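Local structure of Na Glutathione S-transferase 2 (Necator americanus, 2ON5) at residues A[129-140]-A[173-184]. The protein binds glutathione and, as a member of the glutathione S-transferase family, probably catalyses its conjugation to electrophilic compounds in the hookworm. Residues are numbered along the deposited sequence; the frame is centred on the assembly and turned at random.
With EDO (1,2-ethanediol), chain I.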
loop_
_atom_site.group_PDB
_atom_site.type_symbol
_atom_site.label_atom_id
_atom_site.label_comp_id
_atom_site.label_asym_id
_atom_site.label_seq_id
_atom_site.Cartn_x
_atom_site.Cartn_y
_atom_site.Cartn_z
ATOM N N ARG A 129 7.836 -14.469 8.567
ATOM C CA ARG A 129 6.959 -14.126 9.683
ATOM C C ARG A 129 7.781 -13.855 10.949
ATOM O O ARG A 129 7.342 -13.125 11.829
ATOM C CB ARG A 129 5.844 -15.177 9.905
ATOM C CG ARG A 129 6.287 -16.515 10.529
ATOM C CD ARG A 129 6.499 -16.378 12.031
ATOM N NE ARG A 129 6.542 -17.631 12.793
ATOM C CZ ARG A 129 7.630 -18.385 12.934
ATOM N NH1 ARG A 129 8.744 -18.065 12.277
ATOM N NH2 ARG A 129 7.589 -19.486 13.691
ATOM N N GLU A 130 8.978 -14.444 11.047
ATOM C CA GLU A 130 9.878 -14.131 12.177
ATOM C C GLU A 130 10.175 -12.620 12.253
ATOM O O GLU A 130 10.136 -12.013 13.352
ATOM C CB GLU A 130 11.188 -14.942 12.081
ATOM C CG GLU A 130 12.266 -14.532 13.082
ATOM C CD GLU A 130 12.024 -15.077 14.488
ATOM O OE1 GLU A 130 11.365 -16.129 14.614
ATOM O OE2 GLU A 130 12.489 -14.454 15.476
ATOM N N LYS A 131 10.477 -12.025 11.095
ATOM C CA LYS A 131 10.729 -10.575 10.992
ATOM C C LYS A 131 9.429 -9.828 11.227
ATOM O O LYS A 131 9.377 -8.919 12.046
ATOM C CB LYS A 131 11.260 -10.187 9.608
ATOM C CG LYS A 131 12.710 -10.636 9.295
ATOM C CD LYS A 131 13.108 -10.336 7.831
ATOM C CE LYS A 131 12.338 -11.217 6.842
ATOM N NZ LYS A 131 12.577 -10.818 5.415
ATOM N N PHE A 132 8.382 -10.227 10.497
ATOM C CA PHE A 132 7.120 -9.480 10.518
ATOM C C PHE A 132 6.456 -9.473 11.897
ATOM O O PHE A 132 6.139 -8.395 12.429
ATOM C CB PHE A 132 6.178 -9.970 9.424
ATOM C CG PHE A 132 4.824 -9.299 9.443
ATOM C CD1 PHE A 132 3.677 -10.061 9.495
ATOM C CD2 PHE A 132 4.713 -7.909 9.425
ATOM C CE1 PHE A 132 2.428 -9.454 9.545
ATOM C CE2 PHE A 132 3.468 -7.287 9.436
ATOM C CZ PHE A 132 2.319 -8.066 9.507
ATOM N N PHE A 133 6.285 -10.672 12.475
ATOM C CA PHE A 133 5.657 -10.835 13.795
ATOM C C PHE A 133 6.486 -10.125 14.868
ATOM O O PHE A 133 5.971 -9.740 15.921
ATOM C CB PHE A 133 5.511 -12.316 14.157
ATOM C CG PHE A 133 4.429 -13.064 13.383
ATOM C CD1 PHE A 133 3.765 -12.489 12.300
ATOM C CD2 PHE A 133 4.088 -14.363 13.763
ATOM C CE1 PHE A 133 2.801 -13.219 11.622
ATOM C CE2 PHE A 133 3.152 -15.118 13.062
ATOM C CZ PHE A 133 2.498 -14.539 12.008
ATOM N N GLY A 134 7.783 -9.977 14.617
ATOM C CA GLY A 134 8.666 -9.237 15.534
ATOM C C GLY A 134 8.272 -7.765 15.608
ATOM O O GLY A 134 8.235 -7.183 16.688
ATOM N N PHE A 135 7.972 -7.157 14.461
ATOM C CA PHE A 135 7.487 -5.774 14.453
ATOM C C PHE A 135 6.086 -5.629 15.048
ATOM O O PHE A 135 5.808 -4.654 15.733
ATOM C CB PHE A 135 7.570 -5.155 13.057
ATOM C CG PHE A 135 8.979 -5.085 12.510
ATOM C CD1 PHE A 135 9.306 -5.694 11.309
ATOM C CD2 PHE A 135 9.978 -4.442 13.222
ATOM C CE1 PHE A 135 10.626 -5.634 10.797
ATOM C CE2 PHE A 135 11.300 -4.386 12.724
ATOM C CZ PHE A 135 11.614 -4.983 11.511
ATOM N N MET A 136 5.216 -6.595 14.780
ATOM C CA MET A 136 3.842 -6.595 15.311
ATOM C C MET A 136 3.830 -6.694 16.841
ATOM O O MET A 136 3.037 -6.030 17.509
ATOM C CB MET A 136 3.016 -7.720 14.678
ATOM C CG MET A 136 2.770 -7.558 13.168
ATOM S SD MET A 136 2.139 -5.937 12.643
ATOM C CE MET A 136 3.627 -5.017 12.258
ATOM N N LYS A 137 4.720 -7.529 17.367
ATOM C CA LYS A 137 4.982 -7.647 18.799
ATOM C C LYS A 137 5.333 -6.276 19.403
ATOM O O LYS A 137 4.798 -5.899 20.437
ATOM C CB LYS A 137 6.100 -8.689 19.014
ATOM C CG LYS A 137 6.366 -9.140 20.433
ATOM C CD LYS A 137 7.543 -10.156 20.414
ATOM C CE LYS A 137 7.836 -10.698 21.785
ATOM N NZ LYS A 137 8.754 -11.864 21.625
ATOM N N LYS A 138 6.184 -5.515 18.723
ATOM C CA LYS A 138 6.537 -4.170 19.164
ATOM C C LYS A 138 5.347 -3.236 19.254
ATOM O O LYS A 138 5.241 -2.449 20.194
ATOM C CB LYS A 138 7.565 -3.545 18.228
ATOM C CG LYS A 138 8.912 -4.227 18.257
ATOM C CD LYS A 138 9.835 -3.689 17.119
ATOM C CE LYS A 138 9.633 -2.178 16.832
ATOM N NZ LYS A 138 10.772 -1.585 16.072
ATOM N N PHE A 139 4.474 -3.294 18.249
ATOM C CA PHE A 139 3.280 -2.445 18.232
ATOM C C PHE A 139 2.317 -2.814 19.347
ATOM O O PHE A 139 1.763 -1.917 20.013
ATOM C CB PHE A 139 2.624 -2.440 16.850
ATOM C CG PHE A 139 3.214 -1.420 15.946
ATOM C CD1 PHE A 139 4.456 -1.641 15.346
ATOM C CD2 PHE A 139 2.586 -0.201 15.750
ATOM C CE1 PHE A 139 5.048 -0.677 14.552
ATOM C CE2 PHE A 139 3.183 0.796 14.938
ATOM C CZ PHE A 139 4.407 0.550 14.341
ATOM N N LEU A 140 2.163 -4.116 19.581
ATOM C CA LEU A 140 1.352 -4.621 20.702
ATOM C C LEU A 140 1.905 -4.180 22.075
ATOM O O LEU A 140 1.121 -3.882 22.984
ATOM C CB LEU A 140 1.219 -6.145 20.642
ATOM C CG LEU A 140 0.398 -6.712 19.470
ATOM C CD1 LEU A 140 0.598 -8.235 19.310
ATOM C CD2 LEU A 140 -1.114 -6.397 19.610
ATOM N N SER A 173 2.059 -24.231 13.465
ATOM C CA SER A 173 3.343 -23.810 13.996
ATOM C C SER A 173 3.703 -22.380 13.596
ATOM O O SER A 173 4.723 -21.852 14.024
ATOM C CB SER A 173 4.459 -24.767 13.576
ATOM O OG SER A 173 4.750 -24.656 12.194
ATOM N N ILE A 174 2.871 -21.746 12.775
ATOM C CA ILE A 174 3.122 -20.334 12.445
ATOM C C ILE A 174 3.243 -19.493 13.735
ATOM O O ILE A 174 3.980 -18.510 13.788
ATOM C CB ILE A 174 2.046 -19.760 11.486
ATOM C CG1 ILE A 174 2.486 -18.361 10.991
ATOM C CG2 ILE A 174 0.638 -19.782 12.125
ATOM C CD1 ILE A 174 1.459 -17.666 10.112
ATOM N N TYR A 175 2.522 -19.902 14.773
ATOM C CA TYR A 175 2.537 -19.127 16.023
ATOM C C TYR A 175 3.718 -19.429 16.973
ATOM O O TYR A 175 3.888 -18.736 17.970
ATOM C CB TYR A 175 1.224 -19.299 16.773
ATOM C CG TYR A 175 0.001 -18.676 16.111
ATOM C CD1 TYR A 175 -1.095 -19.459 15.809
ATOM C CD2 TYR A 175 -0.067 -17.301 15.835
ATOM C CE1 TYR A 175 -2.239 -18.918 15.219
ATOM C CE2 TYR A 175 -1.213 -16.739 15.252
ATOM C CZ TYR A 175 -2.292 -17.556 14.946
ATOM O OH TYR A 175 -3.452 -17.048 14.386
ATOM N N ASP A 176 4.503 -20.462 16.670
ATOM C CA ASP A 176 5.670 -20.819 17.488
ATOM C C ASP A 176 6.573 -19.617 17.680
ATOM O O ASP A 176 7.002 -18.971 16.701
ATOM C CB ASP A 176 6.498 -21.924 16.819
ATOM C CG ASP A 176 5.843 -23.298 16.883
ATOM O OD1 ASP A 176 4.696 -23.441 17.365
ATOM O OD2 ASP A 176 6.514 -24.245 16.419
ATOM N N GLY A 177 6.852 -19.314 18.940
ATOM C CA GLY A 177 7.710 -18.181 19.326
ATOM C C GLY A 177 6.960 -16.859 19.437
ATOM O O GLY A 177 7.549 -15.816 19.777
ATOM N N PHE A 178 5.661 -16.899 19.133
ATOM C CA PHE A 178 4.870 -15.662 18.983
ATOM C C PHE A 178 3.484 -15.807 19.590
ATOM O O PHE A 178 2.480 -15.623 18.896
ATOM C CB PHE A 178 4.769 -15.234 17.507
ATOM C CG PHE A 178 6.078 -14.820 16.919
ATOM C CD1 PHE A 178 6.789 -15.691 16.098
ATOM C CD2 PHE A 178 6.623 -13.584 17.218
ATOM C CE1 PHE A 178 8.035 -15.316 15.562
ATOM C CE2 PHE A 178 7.875 -13.188 16.678
ATOM C CZ PHE A 178 8.566 -14.060 15.838
ATOM N N PRO A 179 3.427 -16.085 20.913
ATOM C CA PRO A 179 2.138 -16.316 21.597
ATOM C C PRO A 179 1.240 -15.064 21.599
ATOM O O PRO A 179 0.012 -15.198 21.635
ATOM C CB PRO A 179 2.559 -16.727 23.013
ATOM C CG PRO A 179 3.947 -16.089 23.204
ATOM C CD PRO A 179 4.576 -16.175 21.837
ATOM N N GLU A 180 1.860 -13.880 21.566
ATOM C CA GLU A 180 1.172 -12.572 21.436
ATOM C C GLU A 180 0.342 -12.457 20.159
ATOM O O GLU A 180 -0.712 -11.794 20.130
ATOM C CB GLU A 180 2.201 -11.428 21.407
ATOM C CG GLU A 180 3.059 -11.310 22.669
ATOM C CD GLU A 180 4.374 -12.054 22.549
ATOM O OE1 GLU A 180 4.542 -12.826 21.572
ATOM O OE2 GLU A 180 5.225 -11.867 23.455
ATOM N N ILE A 181 0.868 -13.038 19.087
ATOM C CA ILE A 181 0.202 -12.978 17.780
ATOM C C ILE A 181 -0.976 -13.937 17.768
ATOM O O ILE A 181 -2.037 -13.593 17.267
ATOM C CB ILE A 181 1.211 -13.236 16.596
ATOM C CG1 ILE A 181 2.458 -12.338 16.730
ATOM C CG2 ILE A 181 0.513 -13.042 15.245
ATOM C CD1 ILE A 181 2.149 -10.817 16.663
ATOM N N LYS A 182 -0.798 -15.125 18.359
ATOM C CA LYS A 182 -1.951 -16.001 18.613
ATOM C C LYS A 182 -3.022 -15.353 19.493
ATOM O O LYS A 182 -4.224 -15.447 19.181
ATOM C CB LYS A 182 -1.519 -17.347 19.197
ATOM C CG LYS A 182 -2.592 -18.423 19.083
ATOM C CD LYS A 182 -2.031 -19.789 19.454
ATOM C CE LYS A 182 -3.076 -20.873 19.234
ATOM N NZ LYS A 182 -2.526 -22.251 19.551
ATOM N N ALA A 183 -2.599 -14.715 20.587
ATOM C CA ALA A 183 -3.530 -14.041 21.483
ATOM C C ALA A 183 -4.321 -12.980 20.709
ATOM O O ALA A 183 -5.524 -12.845 20.871
ATOM C CB ALA A 183 -2.779 -13.385 22.665
ATOM N N HIS A 184 -3.614 -12.244 19.856
ATOM C CA HIS A 184 -4.228 -11.211 19.027
ATOM C C HIS A 184 -5.287 -11.771 18.087
ATOM O O HIS A 184 -6.409 -11.246 18.022
ATOM C CB HIS A 184 -3.141 -10.445 18.258
ATOM C CG HIS A 184 -3.687 -9.545 17.197
ATOM N ND1 HIS A 184 -4.051 -8.240 17.452
ATOM C CD2 HIS A 184 -3.975 -9.776 15.888
ATOM C CE1 HIS A 184 -4.499 -7.689 16.331
ATOM N NE2 HIS A 184 -4.454 -8.594 15.370
HETATM C C1 EDO I . 11.232 -19.905 12.915
HETATM O O1 EDO I . 11.318 -18.558 13.422
HETATM C C2 EDO I . 10.922 -20.902 14.035
HETATM O O2 EDO I . 9.562 -21.369 13.984
HETATM O O HOH W 1 9.780 -18.394 16.471
#
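The guanidinium of R129 docks on the 3-10 segment 173-175, ahead of the type II turn that leads into helix 179-189: NE donates a nearly straight hydrogen bond to I174 O (2.9 Å, 170°), with the acceptor close to the guanidinium plane. From the same group NH2 binds O2 of a 1,2-ethanediol, probably a crystallisation additive, at 2.7 Å. With CG between its backbone N and carbonyl carbon and a further bend at chi2, R129 swings its guanidinium past F178, whose CE1 lies over one face, offset toward the rim. A water bridges the two segments, donating to D176 O and, weakly, to E130 OE1.

Next to these polar contacts, F133 and F178 form a T-shaped pair, centroids 5.4 Å apart and planes at 88°, the edge of F133 toward the face of F178; F133 CB lies over the same face, 3.6 Å from the ring centroid. I181 CG2 lies over the centre of one face of F133 in a CH-pi contact, R129 CB covers the opposite face, and I174 CD1 meets F133 CZ (3.8 Å). Farther along, I181 CD1 rests against M136 CB and L140 CD1, while K137 NZ makes a long salt bridge to E180 OE2.

The axes of 129-140 and 179-184 meet at 69°, and helices 117-143 and 179-189 thus join through an aromatic-aliphatic core within the all-helical C-terminal domain of the glutathione S-transferase fold.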